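PDB 3M1X: putative Endoribonuclease L-PSP from Entamoeba histolytica, which is of unknown function but belongs to the RutC (YjgF/YER057c/UK114) family and may act as a deaminase. Local coordinates for residues T98-A103 with G113-A118; G109-I114 with V140-I145. All coordinates share one frame; numbering follows the deposited sequence. Where two conformers were deposited one is given.

Overall arrangement
Both contacts join helix 108-119 to the one mixed sheet, and both are buried. Their centres lie about 1 Å apart. Along the chain, strand 95-102 comes first, then the helix, then strand 140-146. Contact 1 takes the later part of the helix to strand 95-102. Contact 2 takes the earlier part to strand 140-146, with Gly-113 and Ile-114 common to both. The two strands are antiparallel neighbours, with a probable backbone hydrogen bond from Leu-101 N to Glu-141 O (2.8 Å). Cys-100 of contact 1 also packs on Phe-111 of contact 2. Phe-111 and Tyr-115, one helical turn apart, thus seat the helix on the sheet of its own subunit; the assembly holds three such subunits.

Contact 1. Residues T98-A103 with G113-A118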
loop_
_atom_site.group_PDB
_atom_site.type_symbol
_atom_site.label_atom_id
_atom_site.label_comp_id
_atom_site.label_asym_id
_atom_site.label_seq_id
_atom_site.Cartn_x
_atom_site.Cartn_y
_atom_site.Cartn_z
ATOM N N THR A 98 -7.690 1.585 -4.491
ATOM C CA THR A 98 -7.250 0.209 -4.618
ATOM C C THR A 98 -5.755 0.139 -4.875
ATOM O O THR A 98 -5.153 1.108 -5.316
ATOM C CB THR A 98 -7.983 -0.502 -5.761
ATOM O OG1 THR A 98 -7.505 0.031 -6.981
ATOM C CG2 THR A 98 -9.485 -0.401 -5.676
ATOM N N THR A 99 -5.208 -1.018 -4.593
ATOM C CA THR A 99 -3.878 -1.351 -4.991
ATOM C C THR A 99 -3.975 -2.702 -5.687
ATOM O O THR A 99 -4.521 -3.669 -5.120
ATOM C CB THR A 99 -2.874 -1.396 -3.840
ATOM O OG1 THR A 99 -2.938 -0.139 -3.160
ATOM C CG2 THR A 99 -1.447 -1.616 -4.358
ATOM N N CYS A 100 -3.442 -2.781 -6.899
ATOM C CA CYS A 100 -3.587 -3.924 -7.808
ATOM C C CYS A 100 -2.225 -4.522 -8.095
ATOM O O CYS A 100 -1.378 -3.853 -8.683
ATOM C CB CYS A 100 -4.267 -3.471 -9.094
ATOM S SG CYS A 100 -5.902 -2.750 -8.857
ATOM N N LEU A 101 -2.035 -5.752 -7.604
ATOM C CA LEU A 101 -0.762 -6.457 -7.681
ATOM C C LEU A 101 -0.855 -7.553 -8.675
ATOM O O LEU A 101 -1.792 -8.387 -8.617
ATOM C CB LEU A 101 -0.391 -7.023 -6.321
ATOM C CG LEU A 101 -0.227 -6.045 -5.158
ATOM C CD1 LEU A 101 -1.532 -5.642 -4.511
ATOM C CD2 LEU A 101 0.723 -6.691 -4.104
ATOM N N LEU A 102 0.070 -7.621 -9.598
ATOM C CA LEU A 102 0.109 -8.684 -10.637
ATOM C C LEU A 102 1.323 -9.531 -10.478
ATOM O O LEU A 102 2.390 -9.029 -10.163
ATOM C CB LEU A 102 0.122 -8.013 -12.029
ATOM C CG LEU A 102 -1.116 -7.218 -12.352
ATOM C CD1 LEU A 102 -0.836 -6.347 -13.598
ATOM C CD2 LEU A 102 -2.323 -8.098 -12.539
ATOM N N ALA A 103 1.195 -10.783 -10.825
ATOM C CA ALA A 103 2.359 -11.675 -10.918
ATOM C C ALA A 103 3.176 -11.330 -12.138
ATOM O O ALA A 103 4.386 -11.607 -12.171
ATOM C CB ALA A 103 1.940 -13.167 -10.943
ATOM N N GLY A 113 -9.185 -4.386 -17.877
ATOM C CA GLY A 113 -10.499 -4.501 -18.385
ATOM C C GLY A 113 -11.519 -5.133 -17.457
ATOM O O GLY A 113 -12.668 -4.741 -17.351
ATOM N N ILE A 114 -11.055 -6.169 -16.779
ATOM C CA ILE A 114 -11.915 -6.899 -15.852
ATOM C C ILE A 114 -12.244 -6.026 -14.585
ATOM O O ILE A 114 -13.359 -5.948 -14.109
ATOM C CB ILE A 114 -11.304 -8.243 -15.471
ATOM C CG1 ILE A 114 -11.341 -9.169 -16.735
ATOM C CG2 ILE A 114 -11.991 -8.904 -14.274
ATOM C CD1 ILE A 114 -10.406 -10.396 -16.627
ATOM N N TYR A 115 -11.218 -5.319 -14.107
ATOM C CA TYR A 115 -11.355 -4.352 -13.030
ATOM C C TYR A 115 -12.343 -3.285 -13.377
ATOM O O TYR A 115 -13.281 -2.944 -12.580
ATOM C CB TYR A 115 -9.957 -3.793 -12.777
ATOM C CG TYR A 115 -9.870 -2.697 -11.736
ATOM C CD1 TYR A 115 -9.548 -2.965 -10.439
ATOM C CD2 TYR A 115 -10.065 -1.394 -12.106
ATOM C CE1 TYR A 115 -9.420 -1.948 -9.505
ATOM C CE2 TYR A 115 -9.994 -0.374 -11.165
ATOM C CZ TYR A 115 -9.614 -0.658 -9.875
ATOM O OH TYR A 115 -9.492 0.298 -8.899
ATOM N N ALA A 116 -12.234 -2.714 -14.579
ATOM C CA ALA A 116 -13.092 -1.675 -15.007
ATOM C C ALA A 116 -14.551 -2.131 -15.105
ATOM O O ALA A 116 -15.468 -1.431 -14.707
ATOM C CB ALA A 116 -12.605 -1.055 -16.352
ATOM N N GLU A 117 -14.783 -3.345 -15.626
ATOM C CA GLU A 117 -16.128 -3.948 -15.716
ATOM C C GLU A 117 -16.690 -4.015 -14.361
ATOM O O GLU A 117 -17.850 -3.735 -14.133
ATOM C CB GLU A 117 -16.168 -5.371 -16.300
ATOM C CG GLU A 117 -17.607 -6.005 -16.544
ATOM C CD GLU A 117 -18.166 -6.847 -15.362
ATOM O OE1 GLU A 117 -17.526 -7.087 -14.349
ATOM O OE2 GLU A 117 -19.340 -7.233 -15.342
ATOM N N ALA A 118 -15.879 -4.483 -13.384
ATOM C CA ALA A 118 -16.340 -4.693 -12.031
ATOM C C ALA A 118 -16.818 -3.397 -11.362
ATOM O O ALA A 118 -17.789 -3.359 -10.648
ATOM C CB ALA A 118 -15.324 -5.387 -11.181
#
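Thr-98 OG1 donates a hydrogen bond to Tyr-115 OH at 2.8 Å, and this links strand to helix. The two side chains come from opposite directions. With chi1 at 71°, the threonine hydroxyl sits between its own backbone N and carbonyl carbon, and from there it meets the phenol oxygen. The bond ties down the far end of a long buried side chain and gives two buried hydroxyls a partner.

The rest is packing. The methyl Thr-98 CG2 lies 3.3 Å from Tyr-115 OH. Two residues on, Cys-100 SG makes an apolar contact with Tyr-115 CE1 at 3.7 Å. It is 4.5 Å from the centroid of the Tyr-115 ring and 44° off the ring normal, an oblique Cys sulfur-aromatic contact.

Around the contact, Arg-126 of strand 125-130 makes a cation-pi interaction with Tyr-115, and Phe-119 meets the same ring with its plane at about 60°. Met-78 of helix 70-87 and Ala-39 of the second subunit also touch Tyr-115. The contact joins strand 95-102 to helix 108-119 within the beta-alpha-beta unit completed by the parallel strand 125-130.

Contact 2. Residues G109-I114 with V140-I145; sequences GVFNGI and VEVECI
Phe-111 is the helix residue that meets the strand, and it has the most surface buried here. It touches two residues of the strand, Val-140 and Val-142. Both valines, like Phe-111, leave their backbones toward the other segment. In Phe-111, CG lies anti to the backbone N (chi1 166°), which sends the ring off the helix toward the sheet. The contact is made by the CD1, CE1 and CZ atoms.

Val-140 uses a single methyl. Its CG2 lies 3.7 Å from Phe-111 CE1 and equally far from Phe-111 CD1. The methyl thus straddles one ring bond. It approaches obliquely to the ring plane.

This is helix-on-sheet packing in the alpha-beta fold of the YjgF/YER057c/UK114 family. Helix 108-119 lies beside helix 70-87 on one face of the sheet. The other sheet face is turned toward the neighbouring subunits: Glu-141, which leaves the strand on the side away from the helix, packs on Cys-128 of the third subunit.

Val-142 also uses CG2, but further along the ring. This methyl is 3.7 Å from Phe-111 CZ and 3.8 Å from Phe-111 CE1. It too comes in obliquely. Both valines thus offer CG2 to the ring, but from different rotamers: CG2 is anti to the backbone N in Val-140 and beside it in Val-142. Phe-111 CE1 is shared between the two methyls. Val-77 and Leu-81 of helix 70-87 also pack on Val-142. Ser-74 of the same helix also touches Phe-111.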
loop_
_atom_site.group_PDB
_atom_site.type_symbol
_atom_site.label_atom_id
_atom_site.label_comp_id
_atom_site.label_asym_id
_atom_site.label_seq_id
_atom_site.Cartn_x
_atom_site.Cartn_y
_atom_site.Cartn_z
ATOM N N GLY A 109 -3.187 -5.188 -19.084
ATOM C CA GLY A 109 -4.312 -4.801 -19.924
ATOM C C GLY A 109 -5.532 -5.637 -19.673
ATOM O O GLY A 109 -6.632 -5.080 -19.541
ATOM N N VAL A 110 -5.399 -6.947 -19.633
ATOM C CA VAL A 110 -6.503 -7.847 -19.403
ATOM C C VAL A 110 -7.090 -7.567 -18.023
ATOM O O VAL A 110 -8.292 -7.512 -17.824
ATOM C CB VAL A 110 -6.144 -9.273 -19.696
ATOM C CG1 VAL A 110 -7.210 -10.208 -19.184
ATOM C CG2 VAL A 110 -6.035 -9.439 -21.258
ATOM N N PHE A 111 -6.193 -7.487 -17.037
ATOM C CA PHE A 111 -6.661 -7.201 -15.702
ATOM C C PHE A 111 -7.447 -5.944 -15.611
ATOM O O PHE A 111 -8.539 -5.845 -15.046
ATOM C CB PHE A 111 -5.491 -7.151 -14.700
ATOM C CG PHE A 111 -5.883 -6.544 -13.393
ATOM C CD1 PHE A 111 -6.623 -7.267 -12.523
ATOM C CD2 PHE A 111 -5.674 -5.196 -13.114
ATOM C CE1 PHE A 111 -7.138 -6.705 -11.325
ATOM C CE2 PHE A 111 -6.149 -4.644 -11.937
ATOM C CZ PHE A 111 -6.869 -5.386 -11.096
ATOM N N ASN A 112 -6.932 -4.899 -16.274
ATOM C CA ASN A 112 -7.537 -3.641 -16.163
ATOM C C ASN A 112 -8.980 -3.673 -16.756
ATOM O O ASN A 112 -9.889 -3.033 -16.230
ATOM C CB ASN A 112 -6.624 -2.599 -16.784
ATOM C CG ASN A 112 -7.307 -1.260 -16.848
ATOM O OD1 ASN A 112 -7.355 -0.549 -15.840
ATOM N ND2 ASN A 112 -7.883 -0.900 -17.982
ATOM N N GLY A 113 -9.185 -4.386 -17.877
ATOM C CA GLY A 113 -10.499 -4.501 -18.385
ATOM C C GLY A 113 -11.519 -5.133 -17.457
ATOM O O GLY A 113 -12.668 -4.741 -17.351
ATOM N N ILE A 114 -11.055 -6.169 -16.779
ATOM C CA ILE A 114 -11.915 -6.899 -15.852
ATOM C C ILE A 114 -12.244 -6.026 -14.585
ATOM O O ILE A 114 -13.359 -5.948 -14.109
ATOM C CB ILE A 114 -11.304 -8.243 -15.471
ATOM C CG1 ILE A 114 -11.341 -9.169 -16.735
ATOM C CG2 ILE A 114 -11.991 -8.904 -14.274
ATOM C CD1 ILE A 114 -10.406 -10.396 -16.627
ATOM N N VAL A 140 -2.834 -12.488 -9.376
ATOM C CA VAL A 140 -3.386 -11.147 -9.138
ATOM C C VAL A 140 -3.893 -11.092 -7.721
ATOM O O VAL A 140 -4.463 -12.055 -7.231
ATOM C CB VAL A 140 -4.461 -10.825 -10.175
ATOM C CG1 VAL A 140 -5.527 -11.911 -10.285
ATOM C CG2 VAL A 140 -5.099 -9.476 -9.917
ATOM N N GLU A 141 -3.695 -9.938 -7.081
ATOM C CA GLU A 141 -4.147 -9.651 -5.757
ATOM C C GLU A 141 -4.621 -8.225 -5.742
ATOM O O GLU A 141 -3.906 -7.358 -6.243
ATOM C CB GLU A 141 -2.984 -9.871 -4.788
ATOM C CG GLU A 141 -3.311 -9.603 -3.335
ATOM C CD GLU A 141 -2.054 -9.620 -2.418
ATOM O OE1 GLU A 141 -1.442 -10.589 -2.466
ATOM O OE2 GLU A 141 -1.798 -8.588 -1.781
ATOM N N VAL A 142 -5.774 -7.907 -5.148
ATOM C CA VAL A 142 -6.295 -6.524 -5.102
ATOM C C VAL A 142 -6.770 -6.233 -3.687
ATOM O O VAL A 142 -7.587 -6.969 -3.151
ATOM C CB VAL A 142 -7.414 -6.289 -6.108
ATOM C CG1 VAL A 142 -7.889 -4.792 -5.978
ATOM C CG2 VAL A 142 -6.959 -6.558 -7.568
ATOM N N GLU A 143 -6.207 -5.207 -3.106
ATOM C CA GLU A 143 -6.680 -4.658 -1.816
ATOM C C GLU A 143 -7.361 -3.334 -2.038
ATOM O O GLU A 143 -7.237 -2.703 -3.107
ATOM C CB GLU A 143 -5.535 -4.501 -0.828
ATOM C CG GLU A 143 -4.426 -3.570 -1.351
ATOM C CD GLU A 143 -3.345 -3.309 -0.415
ATOM O OE1 GLU A 143 -3.264 -3.756 0.682
ATOM O OE2 GLU A 143 -2.389 -2.561 -0.850
ATOM N N CYS A 144 -8.101 -2.847 -1.056
ATOM C CA CYS A 144 -8.739 -1.518 -1.171
ATOM C C CYS A 144 -9.086 -0.928 0.165
ATOM O O CYS A 144 -9.090 -1.619 1.182
ATOM C CB CYS A 144 -9.949 -1.618 -2.084
ATOM S SG CYS A 144 -11.416 -2.356 -1.342
ATOM N N ILE A 145 -9.406 0.361 0.124
ATOM C CA ILE A 145 -10.016 1.046 1.229
ATOM C C ILE A 145 -11.282 1.675 0.735
ATOM O O ILE A 145 -11.368 2.188 -0.387
ATOM C CB ILE A 145 -9.097 2.110 1.902
ATOM C CG1 ILE A 145 -9.759 2.692 3.187
ATOM C CG2 ILE A 145 -8.736 3.191 0.925
ATOM C CD1 ILE A 145 -8.963 3.802 3.788
#